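Local coordinates for glycerol dehydratase (Clostridium butyricum, PDB 1R9D), which probably dehydrates glycerol to 3-hydroxypropionaldehyde by glycyl-radical chemistry that needs no vitamin B12, at residues Gly74-Glu79 against Asn319-Val324; Lys323-Ile328 against Pro337-Leu342; Glu458-Ser463 against Lys492-Tyr497; Ala683-Ser688 against Phe727-Phe732; Ser720-Ser725 against Val734-Ile739. All blocks are in the same frame, centred on the assembly; numbering follows the deposited sequence.

Interaction 1 of 5, residues Gly74-Glu79 against Asn319-Val324; sequences GSLTKE and NDINKV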
# COMPACT_ATOMS: atom_id res chain seq x y z
N GLY A 74 31.29 -14.79 -11.44
CA GLY A 74 30.14 -14.26 -10.73
C GLY A 74 29.85 -15.17 -9.55
O GLY A 74 29.28 -16.25 -9.73
N SER A 75 30.25 -14.76 -8.36
CA SER A 75 30.04 -15.54 -7.15
C SER A 75 29.26 -14.73 -6.13
O SER A 75 29.60 -13.58 -5.85
CB SER A 75 31.38 -15.96 -6.54
OG SER A 75 32.10 -16.80 -7.43
N LEU A 76 28.22 -15.34 -5.57
CA LEU A 76 27.36 -14.68 -4.59
C LEU A 76 27.92 -14.69 -3.17
O LEU A 76 27.49 -13.90 -2.33
CB LEU A 76 25.97 -15.33 -4.59
CG LEU A 76 25.25 -15.42 -5.94
CD1 LEU A 76 23.81 -15.84 -5.70
CD2 LEU A 76 25.28 -14.07 -6.65
N THR A 77 28.84 -15.61 -2.90
CA THR A 77 29.45 -15.72 -1.58
C THR A 77 30.95 -15.97 -1.73
O THR A 77 31.39 -16.51 -2.74
CB THR A 77 28.83 -16.88 -0.76
OG1 THR A 77 28.89 -18.10 -1.52
CG2 THR A 77 27.38 -16.57 -0.40
N LYS A 78 31.72 -15.56 -0.73
CA LYS A 78 33.16 -15.74 -0.74
C LYS A 78 33.50 -17.23 -0.71
O LYS A 78 34.34 -17.70 -1.49
CB LYS A 78 33.79 -15.01 0.45
CG LYS A 78 33.56 -13.51 0.42
CD LYS A 78 34.04 -12.81 1.69
CE LYS A 78 33.23 -13.25 2.91
NZ LYS A 78 33.63 -12.51 4.15
N GLU A 79 32.86 -17.97 0.18
CA GLU A 79 33.05 -19.42 0.30
C GLU A 79 32.10 -20.06 -0.72
O GLU A 79 30.96 -19.63 -0.85
CB GLU A 79 32.69 -19.89 1.71
CG GLU A 79 32.76 -21.40 1.96
CD GLU A 79 34.18 -21.95 2.01
OE1 GLU A 79 35.12 -21.16 2.25
OE2 GLU A 79 34.36 -23.18 1.84
N ASN A 319 25.80 -24.82 -9.16
CA ASN A 319 25.97 -25.58 -7.92
C ASN A 319 26.62 -24.71 -6.84
O ASN A 319 26.78 -25.13 -5.69
CB ASN A 319 26.84 -26.81 -8.17
CG ASN A 319 26.08 -27.94 -8.84
OD1 ASN A 319 25.38 -28.71 -8.17
ND2 ASN A 319 26.20 -28.05 -10.15
N ASP A 320 26.98 -23.49 -7.21
CA ASP A 320 27.64 -22.58 -6.28
C ASP A 320 26.65 -21.87 -5.36
O ASP A 320 26.99 -21.49 -4.24
CB ASP A 320 28.44 -21.54 -7.06
CG ASP A 320 29.50 -20.87 -6.21
OD1 ASP A 320 29.94 -19.75 -6.56
OD2 ASP A 320 29.89 -21.47 -5.19
N ILE A 321 25.42 -21.72 -5.83
CA ILE A 321 24.38 -21.05 -5.06
C ILE A 321 23.79 -21.95 -3.98
O ILE A 321 23.55 -23.14 -4.22
CB ILE A 321 23.25 -20.56 -5.99
CG1 ILE A 321 23.84 -19.64 -7.06
CG2 ILE A 321 22.17 -19.84 -5.19
CD1 ILE A 321 22.83 -19.08 -8.05
N ASN A 322 23.57 -21.40 -2.79
CA ASN A 322 22.98 -22.16 -1.69
C ASN A 322 22.04 -21.25 -0.93
O ASN A 322 22.05 -20.03 -1.12
CB ASN A 322 24.06 -22.71 -0.75
CG ASN A 322 23.61 -23.99 -0.05
OD1 ASN A 322 22.42 -24.26 0.09
ND2 ASN A 322 24.58 -24.77 0.42
N LYS A 323 21.24 -21.83 -0.04
CA LYS A 323 20.25 -21.09 0.73
C LYS A 323 19.97 -21.72 2.08
O LYS A 323 19.44 -22.82 2.16
CB LYS A 323 18.95 -21.02 -0.09
CG LYS A 323 17.71 -20.50 0.65
CD LYS A 323 16.49 -20.58 -0.27
CE LYS A 323 15.23 -20.06 0.39
NZ LYS A 323 14.08 -20.12 -0.57
N VAL A 324 20.31 -21.01 3.16
CA VAL A 324 20.07 -21.53 4.50
C VAL A 324 18.59 -21.33 4.87
O VAL A 324 17.99 -20.30 4.55
CB VAL A 324 20.98 -20.84 5.55
CG1 VAL A 324 20.63 -19.35 5.65
CG2 VAL A 324 20.83 -21.52 6.90
O HOH W 1 27.76 -18.03 -6.34
O HOH W 2 27.06 -18.77 -3.64
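Leu76 and Ile321 make the apolar half of this contact, their side chains crossing obliquely rather than lying alongside. The branch of Leu76 that does the touching is CD1, which comes within 4.0 Å of CG1 of Ile321 and lies almost as close to its CD1. The Leu76 side chain sets out toward the partner segment, and with CG anti to the carbonyl carbon (chi1 -54°) its end reaches Ile321. Helix 260-277 packs against both side chains through Asn275.

The polar half is looser. Ser75 OG stands 3.8 Å from Asp320 OD1, too far for a bond, and the carboxylate finds its main partners in Arg81 and Arg67. Two waters close the seam instead. One accepts from Leu76 N at 2.8 Å and gives a weak bond to Asp320 OD1; the other donates both to Thr77 OG1 and to the carbonyl O of Asp320. Thr77 OG1 in turn donates to Glu79 O at 2.7 Å, a bond that fixes the rotation of its hydroxyl.

What results is a buried, water-bridged meeting of two irregular segments in the pyruvate formate lyase-like part of the chain, joining the connection between helices 47-61 and 92-97 to the one between helices 304-317 and 329-332.

Interaction 2 of 5, residues Lys323-Ile328 against Pro337-Leu342; sequences KVRDEI and PMYQNL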
# COMPACT_ATOMS: atom_id res chain seq x y z
N LYS A 323 21.24 -21.83 -0.04
CA LYS A 323 20.25 -21.09 0.73
C LYS A 323 19.97 -21.72 2.08
O LYS A 323 19.44 -22.82 2.16
CB LYS A 323 18.95 -21.02 -0.09
CG LYS A 323 17.71 -20.50 0.65
CD LYS A 323 16.49 -20.58 -0.27
CE LYS A 323 15.23 -20.06 0.39
NZ LYS A 323 14.08 -20.12 -0.57
N VAL A 324 20.31 -21.01 3.16
CA VAL A 324 20.07 -21.53 4.50
C VAL A 324 18.59 -21.33 4.87
O VAL A 324 17.99 -20.30 4.55
CB VAL A 324 20.98 -20.84 5.55
CG1 VAL A 324 20.63 -19.35 5.65
CG2 VAL A 324 20.83 -21.52 6.90
N ARG A 325 18.01 -22.34 5.52
CA ARG A 325 16.60 -22.29 5.93
C ARG A 325 16.49 -22.72 7.39
O ARG A 325 17.39 -23.39 7.91
CB ARG A 325 15.76 -23.25 5.08
CG ARG A 325 15.89 -23.08 3.57
CD ARG A 325 14.89 -23.98 2.84
NE ARG A 325 14.92 -23.80 1.39
CZ ARG A 325 15.85 -24.30 0.58
NH1 ARG A 325 16.85 -25.02 1.07
NH2 ARG A 325 15.78 -24.07 -0.72
N ASP A 326 15.39 -22.36 8.05
CA ASP A 326 15.20 -22.75 9.44
C ASP A 326 15.19 -24.28 9.55
O ASP A 326 14.99 -24.97 8.55
CB ASP A 326 13.90 -22.16 10.01
CG ASP A 326 12.67 -22.71 9.32
OD1 ASP A 326 12.26 -22.16 8.28
OD2 ASP A 326 12.11 -23.70 9.84
N GLU A 327 15.38 -24.79 10.76
CA GLU A 327 15.45 -26.24 10.97
C GLU A 327 14.23 -27.06 10.56
O GLU A 327 14.38 -28.21 10.15
CB GLU A 327 15.82 -26.57 12.42
CG GLU A 327 15.03 -25.85 13.48
CD GLU A 327 15.57 -26.12 14.88
OE1 GLU A 327 16.81 -26.10 15.06
OE2 GLU A 327 14.76 -26.34 15.80
N ILE A 328 13.04 -26.49 10.66
CA ILE A 328 11.84 -27.22 10.26
C ILE A 328 11.72 -27.22 8.73
O ILE A 328 11.53 -28.27 8.11
CB ILE A 328 10.58 -26.59 10.88
CG1 ILE A 328 10.65 -26.68 12.41
CG2 ILE A 328 9.33 -27.32 10.39
CD1 ILE A 328 10.85 -28.09 12.94
N PRO A 337 19.19 -27.96 -1.59
CA PRO A 337 18.56 -27.76 -2.90
C PRO A 337 18.16 -26.33 -3.30
O PRO A 337 17.67 -25.56 -2.48
CB PRO A 337 17.35 -28.67 -2.83
CG PRO A 337 16.90 -28.46 -1.42
CD PRO A 337 18.21 -28.52 -0.64
N MET A 338 18.36 -26.01 -4.58
CA MET A 338 17.97 -24.71 -5.13
C MET A 338 16.89 -24.92 -6.20
O MET A 338 16.23 -23.96 -6.62
CB MET A 338 19.17 -23.98 -5.75
CG MET A 338 20.15 -23.43 -4.72
SD MET A 338 19.38 -22.52 -3.38
CE MET A 338 18.64 -21.12 -4.26
N TYR A 339 16.74 -26.16 -6.64
CA TYR A 339 15.73 -26.53 -7.64
C TYR A 339 15.73 -25.71 -8.93
O TYR A 339 14.68 -25.27 -9.40
CB TYR A 339 14.33 -26.45 -7.02
CG TYR A 339 14.17 -27.15 -5.69
CD1 TYR A 339 14.36 -26.47 -4.49
CD2 TYR A 339 13.84 -28.51 -5.64
CE1 TYR A 339 14.22 -27.12 -3.27
CE2 TYR A 339 13.71 -29.17 -4.42
CZ TYR A 339 13.89 -28.47 -3.24
OH TYR A 339 13.76 -29.12 -2.03
N GLN A 340 16.90 -25.52 -9.53
CA GLN A 340 17.00 -24.75 -10.77
C GLN A 340 16.79 -25.70 -11.95
O GLN A 340 17.74 -26.31 -12.45
CB GLN A 340 18.38 -24.08 -10.84
CG GLN A 340 18.66 -23.22 -9.62
CD GLN A 340 20.14 -22.92 -9.43
OE1 GLN A 340 20.58 -21.78 -9.57
NE2 GLN A 340 20.91 -23.96 -9.12
N ASN A 341 15.55 -25.81 -12.40
CA ASN A 341 15.23 -26.71 -13.49
C ASN A 341 15.61 -26.17 -14.86
O ASN A 341 15.27 -25.04 -15.22
CB ASN A 341 13.74 -27.08 -13.46
CG ASN A 341 13.45 -28.41 -14.14
OD1 ASN A 341 13.64 -28.56 -15.34
ND2 ASN A 341 13.01 -29.39 -13.36
N LEU A 342 16.32 -27.00 -15.62
CA LEU A 342 16.75 -26.66 -16.97
C LEU A 342 16.26 -27.81 -17.84
O LEU A 342 16.58 -28.96 -17.58
CB LEU A 342 18.28 -26.54 -17.02
CG LEU A 342 18.93 -26.06 -18.32
CD1 LEU A 342 20.31 -25.46 -18.02
CD2 LEU A 342 19.04 -27.22 -19.30
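Arg325 reaches across to the carbonyl O of Pro337, in the residues that lead into strand 341-344, an outermost strand of one five-stranded sheet in the barrel core expected of a glycyl radical enzyme. The arginine chain runs extended from CG to NE, which gives it the reach; the guanidinium then presents its edge. NH2 donates to Pro337 O at 3.0 Å with an N-H...O angle of 168°, and the acceptor lies in the guanidinium plane.

A bend at chi2 (-48°) brings Met338 SD to 3.6 Å from Lys323 CB, and chi3, bent the same way, keeps CE near that carbon too (4.2 Å). Beyond CG the lysine chain is straight and carries NZ off to Asn279 O and His281 ND1.

Tyr339 turns its ring edge toward Arg325 NH2, while its side chain comes within about 3 Å of the bound glycerol. Pro337 CB rests on one face of that ring, 3.4 Å above its plane and offset toward the rim. One face of the Arg325 guanidinium carries Lys323 CG, 4.2 Å above its centre.

Interaction 3 of 5, residues Glu458-Ser463 against Lys492-Tyr497; sequences ELTINS and KAQMEY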
# COMPACT_ATOMS: atom_id res chain seq x y z
N GLU A 458 -7.18 -39.18 8.75
CA GLU A 458 -7.13 -39.34 10.20
C GLU A 458 -8.22 -38.50 10.87
O GLU A 458 -8.89 -38.96 11.79
CB GLU A 458 -5.74 -38.94 10.73
CG GLU A 458 -5.56 -39.10 12.23
CD GLU A 458 -4.13 -38.81 12.69
OE1 GLU A 458 -3.85 -39.00 13.90
OE2 GLU A 458 -3.30 -38.38 11.86
N LEU A 459 -8.38 -37.27 10.40
CA LEU A 459 -9.39 -36.38 10.96
C LEU A 459 -10.81 -36.79 10.59
O LEU A 459 -11.76 -36.44 11.28
CB LEU A 459 -9.13 -34.94 10.51
CG LEU A 459 -7.91 -34.28 11.15
CD1 LEU A 459 -7.67 -32.92 10.51
CD2 LEU A 459 -8.12 -34.14 12.66
N THR A 460 -10.96 -37.53 9.49
CA THR A 460 -12.29 -38.00 9.09
C THR A 460 -12.69 -39.09 10.08
O THR A 460 -13.81 -39.10 10.59
CB THR A 460 -12.27 -38.59 7.66
OG1 THR A 460 -11.82 -37.59 6.73
CG2 THR A 460 -13.67 -39.04 7.26
N ILE A 461 -11.77 -40.00 10.35
CA ILE A 461 -12.02 -41.09 11.28
C ILE A 461 -12.25 -40.56 12.69
O ILE A 461 -13.05 -41.12 13.45
CB ILE A 461 -10.85 -42.10 11.28
CG1 ILE A 461 -10.87 -42.88 9.97
CG2 ILE A 461 -10.94 -43.03 12.48
CD1 ILE A 461 -9.74 -43.89 9.82
N ASN A 462 -11.58 -39.46 13.05
CA ASN A 462 -11.74 -38.88 14.38
C ASN A 462 -12.67 -37.66 14.44
O ASN A 462 -12.64 -36.91 15.42
CB ASN A 462 -10.37 -38.52 14.97
CG ASN A 462 -9.51 -39.75 15.24
OD1 ASN A 462 -10.01 -40.78 15.69
ND2 ASN A 462 -8.21 -39.65 14.97
N SER A 463 -13.49 -37.47 13.42
CA SER A 463 -14.44 -36.36 13.36
C SER A 463 -13.87 -34.98 13.68
O SER A 463 -14.46 -34.22 14.44
CB SER A 463 -15.62 -36.63 14.31
OG SER A 463 -16.37 -37.75 13.90
N LYS A 492 -14.65 -35.18 2.47
CA LYS A 492 -14.76 -33.95 1.68
C LYS A 492 -14.94 -32.72 2.57
O LYS A 492 -14.41 -31.65 2.27
CB LYS A 492 -15.91 -34.07 0.68
CG LYS A 492 -16.13 -32.83 -0.19
CD LYS A 492 -17.07 -33.15 -1.34
CE LYS A 492 -17.45 -31.92 -2.15
NZ LYS A 492 -18.45 -31.08 -1.45
N ALA A 493 -15.69 -32.88 3.66
CA ALA A 493 -15.93 -31.77 4.59
C ALA A 493 -14.65 -31.34 5.31
O ALA A 493 -14.43 -30.14 5.53
CB ALA A 493 -17.00 -32.15 5.60
N GLN A 494 -13.83 -32.31 5.69
CA GLN A 494 -12.56 -31.99 6.35
C GLN A 494 -11.63 -31.32 5.34
O GLN A 494 -10.98 -30.33 5.65
CB GLN A 494 -11.89 -33.26 6.89
CG GLN A 494 -12.58 -33.92 8.08
CD GLN A 494 -12.63 -33.04 9.32
OE1 GLN A 494 -11.69 -32.30 9.61
NE2 GLN A 494 -13.72 -33.14 10.07
N MET A 495 -11.58 -31.88 4.13
CA MET A 495 -10.74 -31.35 3.07
C MET A 495 -11.10 -29.89 2.79
O MET A 495 -10.23 -29.02 2.70
CB MET A 495 -10.92 -32.17 1.79
CG MET A 495 -9.92 -31.87 0.67
SD MET A 495 -8.27 -32.54 1.00
CE MET A 495 -8.52 -34.29 0.61
N GLU A 496 -12.40 -29.63 2.66
CA GLU A 496 -12.90 -28.29 2.38
C GLU A 496 -12.44 -27.24 3.39
O GLU A 496 -12.02 -26.14 3.01
CB GLU A 496 -14.43 -28.32 2.33
CG GLU A 496 -15.08 -26.95 2.21
CD GLU A 496 -16.59 -27.05 2.17
OE1 GLU A 496 -17.17 -27.70 3.08
OE2 GLU A 496 -17.21 -26.49 1.23
N TYR A 497 -12.53 -27.57 4.67
CA TYR A 497 -12.16 -26.65 5.73
C TYR A 497 -10.68 -26.27 5.71
O TYR A 497 -10.34 -25.09 5.73
CB TYR A 497 -12.50 -27.24 7.10
CG TYR A 497 -12.18 -26.32 8.25
CD1 TYR A 497 -13.03 -25.26 8.57
CD2 TYR A 497 -11.02 -26.47 9.01
CE1 TYR A 497 -12.74 -24.38 9.60
CE2 TYR A 497 -10.71 -25.59 10.05
CZ TYR A 497 -11.58 -24.54 10.34
OH TYR A 497 -11.29 -23.65 11.35
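Gln494 pushes its side chain between Leu459 and Thr460 where two helices pack: 453-461, at the Schellman motif that ends it, and the long 484-516, in its early part. The first shell is all van der Waals contact. Gln494 OE1 lies 3.8 Å from Leu459 CB, and the two side chains cross at roughly a right angle. Thr460 slides past in the opposite direction, its OG1 lying 4.0 Å from Gln494 CG. Farther out, Gln494 NE2 comes to 4.1 Å from Ser463 C.

A bend at chi2 (-63°) sets the amide beside the Leu459 carbonyl, with OE1 over Leu459 CB and NE2 toward Ser463. The amide nitrogen is gripped from outside the two segments, by Pro473 O and Thr475 OG1, and these bonds hold the amide's rotation. Thr460 OG1 is likewise spoken for: it bonds back to Ile456 O one turn earlier in its own helix.

Behind this, Ser463, with positive phi, is the C-prime residue of the helix end, where Gly464 N and Ser463 N return to Leu459 O and Thr460 O. Ser463 OG bonds to Thr475 O, giving the turn and the glutamine a common neighbour. At the other end of the amide, Gln494 OE1 is buried with no polar partner in the model, its neighbours across the contact being CB and, at 4.2 Å, CD1 of Leu459.

Interaction 4 of 5, residues Ala683-Ser688 against Phe727-Phe732; sequences ACNSVS and FDQKGF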
# COMPACT_ATOMS: atom_id res chain seq x y z
N ALA A 683 2.80 -50.74 -12.32
CA ALA A 683 2.85 -49.55 -11.49
C ALA A 683 2.51 -48.32 -12.34
O ALA A 683 1.71 -47.48 -11.94
CB ALA A 683 4.24 -49.40 -10.86
N CYS A 684 3.13 -48.23 -13.52
CA CYS A 684 2.87 -47.10 -14.42
C CYS A 684 1.40 -47.05 -14.79
O CYS A 684 0.79 -45.98 -14.81
CB CYS A 684 3.71 -47.23 -15.70
SG CYS A 684 5.47 -46.79 -15.53
N ASN A 685 0.82 -48.22 -15.09
CA ASN A 685 -0.59 -48.28 -15.46
C ASN A 685 -1.46 -47.72 -14.34
O ASN A 685 -2.42 -46.99 -14.59
CB ASN A 685 -1.00 -49.72 -15.79
CG ASN A 685 -0.39 -50.22 -17.09
OD1 ASN A 685 0.12 -49.44 -17.89
ND2 ASN A 685 -0.46 -51.53 -17.31
N SER A 686 -1.13 -48.06 -13.09
CA SER A 686 -1.89 -47.57 -11.95
C SER A 686 -1.81 -46.05 -11.81
O SER A 686 -2.82 -45.38 -11.64
CB SER A 686 -1.38 -48.18 -10.64
OG SER A 686 -1.83 -49.51 -10.48
N VAL A 687 -0.59 -45.52 -11.86
CA VAL A 687 -0.41 -44.09 -11.72
C VAL A 687 -1.08 -43.30 -12.84
O VAL A 687 -1.59 -42.19 -12.62
CB VAL A 687 1.10 -43.73 -11.66
CG1 VAL A 687 1.29 -42.23 -11.54
CG2 VAL A 687 1.73 -44.43 -10.46
N SER A 688 -1.11 -43.88 -14.04
CA SER A 688 -1.72 -43.19 -15.17
C SER A 688 -3.23 -43.01 -15.03
O SER A 688 -3.82 -42.21 -15.74
CB SER A 688 -1.40 -43.94 -16.48
OG SER A 688 -2.13 -45.16 -16.57
N PHE A 727 3.44 -42.35 -20.75
CA PHE A 727 3.02 -41.08 -21.34
C PHE A 727 1.84 -41.25 -22.30
O PHE A 727 0.99 -40.38 -22.39
CB PHE A 727 4.20 -40.40 -22.03
CG PHE A 727 5.15 -39.72 -21.07
CD1 PHE A 727 4.95 -39.78 -19.70
CD2 PHE A 727 6.26 -39.02 -21.55
CE1 PHE A 727 5.84 -39.16 -18.81
CE2 PHE A 727 7.15 -38.41 -20.67
CZ PHE A 727 6.94 -38.47 -19.31
N ASP A 728 1.79 -42.37 -23.02
CA ASP A 728 0.67 -42.60 -23.93
C ASP A 728 -0.62 -42.75 -23.12
O ASP A 728 -1.71 -42.44 -23.61
CB ASP A 728 0.88 -43.86 -24.77
CG ASP A 728 2.02 -43.71 -25.78
OD1 ASP A 728 2.37 -42.56 -26.13
OD2 ASP A 728 2.55 -44.75 -26.24
N GLN A 729 -0.48 -43.22 -21.88
CA GLN A 729 -1.60 -43.42 -20.96
C GLN A 729 -1.94 -42.12 -20.22
O GLN A 729 -2.76 -42.12 -19.30
CB GLN A 729 -1.28 -44.51 -19.94
CG GLN A 729 -1.03 -45.90 -20.50
CD GLN A 729 -2.30 -46.71 -20.69
OE1 GLN A 729 -3.01 -46.55 -21.68
NE2 GLN A 729 -2.59 -47.57 -19.72
N LYS A 730 -1.29 -41.04 -20.62
CA LYS A 730 -1.51 -39.71 -20.05
C LYS A 730 -0.84 -39.41 -18.72
O LYS A 730 -1.37 -38.64 -17.91
CB LYS A 730 -3.01 -39.42 -19.96
CG LYS A 730 -3.74 -39.54 -21.30
CD LYS A 730 -3.09 -38.67 -22.36
CE LYS A 730 -3.78 -38.81 -23.71
NZ LYS A 730 -3.06 -38.03 -24.75
N GLY A 731 0.32 -40.01 -18.47
CA GLY A 731 1.06 -39.72 -17.26
C GLY A 731 1.72 -38.37 -17.47
O GLY A 731 1.96 -37.98 -18.61
N PHE A 732 2.02 -37.67 -16.38
CA PHE A 732 2.61 -36.32 -16.43
C PHE A 732 4.14 -36.28 -16.45
O PHE A 732 4.74 -35.61 -17.30
CB PHE A 732 2.11 -35.54 -15.20
CG PHE A 732 2.30 -34.05 -15.28
CD1 PHE A 732 1.22 -33.22 -15.56
CD2 PHE A 732 3.54 -33.48 -15.04
CE1 PHE A 732 1.37 -31.83 -15.59
CE2 PHE A 732 3.71 -32.09 -15.06
CZ PHE A 732 2.62 -31.26 -15.34
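Gln729, in the Schellman motif that ends helix 712-728, packs against Ser688, close to where helix 680-687 gives out. In that motif Lys730 is the C-prime residue with positive phi, and Gly731 N and Lys730 N turn back to Tyr726 O and Phe727 O. Ser688 CB and Gln729 CB are 3.5 Å apart, each side chain setting out toward the other segment, and Ser688 OG is as near to the same Gln729 CB. This hydroxyl sits between its own backbone N and carbonyl carbon (chi1 72°), a rotation that lets it donate to Asn685 O at 2.7 Å, one turn back; the donor lies well off the carbonyl plane.

A bend at chi2 (-87°) turns the exposed Gln729 amide toward Asn685. NE2 stops 3.8 Å from Asn685 OD1, too long for a hydrogen bond, and the two amide planes are 71° apart. The backbones close in at Gly731, whose CA is 4.9 Å from that of Ser688.

The contact lies at the surface. Beneath it Tyr726 of helix 712-728 touches Cys684, Val687 and Ser688, and Gly731 O bonds to Asn407 ND2 as the chain passes helix 408-417 into strand 733-738.

Interaction 5 of 5, residues Ser720-Ser725 against Val734-Ile739; sequences SSLIRS and VQFNVI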
# COMPACT_ATOMS: atom_id res chain seq x y z
N SER A 720 13.00 -46.84 -22.51
CA SER A 720 12.33 -46.01 -23.51
C SER A 720 10.88 -46.46 -23.70
O SER A 720 9.97 -45.63 -23.78
CB SER A 720 13.08 -46.09 -24.84
OG SER A 720 12.30 -45.56 -25.90
N SER A 721 10.67 -47.77 -23.78
CA SER A 721 9.33 -48.30 -23.95
C SER A 721 8.46 -48.05 -22.71
O SER A 721 7.27 -47.76 -22.82
CB SER A 721 9.40 -49.80 -24.24
OG SER A 721 8.10 -50.33 -24.45
N LEU A 722 9.07 -48.17 -21.54
CA LEU A 722 8.37 -47.96 -20.28
C LEU A 722 7.86 -46.52 -20.21
O LEU A 722 6.70 -46.28 -19.85
CB LEU A 722 9.31 -48.21 -19.11
CG LEU A 722 8.73 -48.12 -17.69
CD1 LEU A 722 7.88 -49.35 -17.40
CD2 LEU A 722 9.86 -48.02 -16.68
N ILE A 723 8.72 -45.57 -20.56
CA ILE A 723 8.35 -44.16 -20.52
C ILE A 723 7.25 -43.85 -21.52
O ILE A 723 6.25 -43.22 -21.18
CB ILE A 723 9.59 -43.27 -20.81
CG1 ILE A 723 10.61 -43.43 -19.68
CG2 ILE A 723 9.16 -41.81 -20.96
CD1 ILE A 723 11.99 -42.83 -19.99
N ARG A 724 7.42 -44.29 -22.76
CA ARG A 724 6.41 -44.02 -23.78
C ARG A 724 5.04 -44.58 -23.44
O ARG A 724 4.02 -43.94 -23.71
CB ARG A 724 6.87 -44.55 -25.14
CG ARG A 724 7.94 -43.68 -25.78
CD ARG A 724 8.50 -44.32 -27.03
NE ARG A 724 9.36 -43.40 -27.77
CZ ARG A 724 10.21 -43.79 -28.72
NH1 ARG A 724 10.32 -45.07 -29.02
NH2 ARG A 724 10.95 -42.89 -29.36
N SER A 725 5.00 -45.76 -22.83
CA SER A 725 3.72 -46.37 -22.48
C SER A 725 3.02 -45.57 -21.39
O SER A 725 1.80 -45.38 -21.42
CB SER A 725 3.91 -47.81 -22.00
OG SER A 725 2.68 -48.36 -21.57
N VAL A 734 7.95 -38.65 -15.02
CA VAL A 734 8.57 -39.82 -14.43
C VAL A 734 10.08 -39.61 -14.41
O VAL A 734 10.64 -38.92 -15.27
CB VAL A 734 8.19 -41.13 -15.20
CG1 VAL A 734 8.84 -41.15 -16.58
CG2 VAL A 734 8.59 -42.35 -14.38
N GLN A 735 10.75 -40.17 -13.40
CA GLN A 735 12.20 -40.04 -13.28
C GLN A 735 12.69 -41.31 -12.60
O GLN A 735 11.93 -41.97 -11.90
CB GLN A 735 12.54 -38.80 -12.45
CG GLN A 735 11.99 -38.84 -11.05
CD GLN A 735 12.06 -37.49 -10.37
OE1 GLN A 735 11.93 -37.40 -9.14
NE2 GLN A 735 12.24 -36.43 -11.15
N PHE A 736 13.97 -41.63 -12.78
CA PHE A 736 14.50 -42.88 -12.22
C PHE A 736 15.82 -42.85 -11.48
O PHE A 736 16.76 -42.16 -11.87
CB PHE A 736 14.66 -43.92 -13.33
CG PHE A 736 13.50 -44.00 -14.28
CD1 PHE A 736 13.41 -43.12 -15.36
CD2 PHE A 736 12.50 -44.95 -14.09
CE1 PHE A 736 12.32 -43.19 -16.24
CE2 PHE A 736 11.42 -45.02 -14.96
CZ PHE A 736 11.33 -44.14 -16.04
N ASN A 737 15.88 -43.63 -10.40
CA ASN A 737 17.10 -43.80 -9.64
C ASN A 737 17.59 -45.14 -10.18
O ASN A 737 16.80 -46.06 -10.41
CB ASN A 737 16.82 -43.94 -8.14
CG ASN A 737 17.23 -42.71 -7.35
OD1 ASN A 737 18.27 -42.10 -7.61
ND2 ASN A 737 16.42 -42.36 -6.36
N VAL A 738 18.89 -45.25 -10.42
CA VAL A 738 19.49 -46.48 -10.92
C VAL A 738 20.79 -46.62 -10.15
O VAL A 738 21.83 -46.15 -10.60
CB VAL A 738 19.80 -46.41 -12.43
CG1 VAL A 738 20.38 -47.74 -12.91
CG2 VAL A 738 18.54 -46.07 -13.21
N ILE A 739 20.71 -47.24 -8.98
CA ILE A 739 21.89 -47.40 -8.15
C ILE A 739 21.90 -48.69 -7.35
O ILE A 739 20.85 -49.29 -7.08
CB ILE A 739 22.02 -46.21 -7.17
CG1 ILE A 739 23.39 -46.22 -6.49
CG2 ILE A 739 20.90 -46.27 -6.13
CD1 ILE A 739 23.64 -45.03 -5.61
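Contacts between aliphatic groups and the Phe736 ring dominate. Ile723 meets the ring at its edge, near its plane: CG1 is 3.8 Å from Phe736 CZ, and CD1 lies as close to CE1. Leu722 comes from an oblique direction, its CD2 reaching Phe736 CE2 at 3.8 Å. The two helix residues therefore take different parts of the ring's far end, isoleucine the CE1 and CZ side, leucine the CE2 and CZ side. With CG anti to the backbone N (chi1 -176°), Leu722 sends its methyls out from the helix toward the strand.

Purely aliphatic contact is slighter. Ile723 CG1 also touches Val734 CG1, at 4.2 Å, two residues before the phenylalanine and on the same face of the strand.

These side chains fill the space between helix and sheet in a beta-alpha-beta crossover: strand 702-705, helix 712-728, then strand 733-738 parallel to the first. Over the short segments the helix and strand axes run roughly antiparallel, at 150°, with a closest approach of 10.3 Å. Phe736 also touches Tyr405 of strand 404-407 and Gln703 of strand 702-705, the strands on either side, and Leu722 reaches Phe705.

The polar bonds are made away from this apolar contact. Arg724 forms a salt bridge with Asp386. Asn737, buried on the opposite face of the strand, donates from ND2 to Arg760 O, just ahead of Gly763, the predicted glycine radical site.

Overall arrangement
The five contacts fall into two touching pairs and an outlier. Interactions 1 and 2 share Lys323 and Val324, their centres 12 Å apart; Ile321 O meets Met338 CG at 3.4 Å. Interactions 4 and 5 both use helix 712-728, with centres 11 Å apart and Cys684 SG touching Leu722 CD1. One sheet ties the pairs together: strand 341-344, which interaction 2 leads into, and strand 733-738 of interaction 5 belong to it, and the nearest atoms of these two contacts are about 7 Å apart. Interaction 2 reaches the glycerol through Tyr339, whereas Ile321 of interaction 1 stays about 14 Å from it. Interaction 3 stands apart, its centre 44 Å from that of interaction 1.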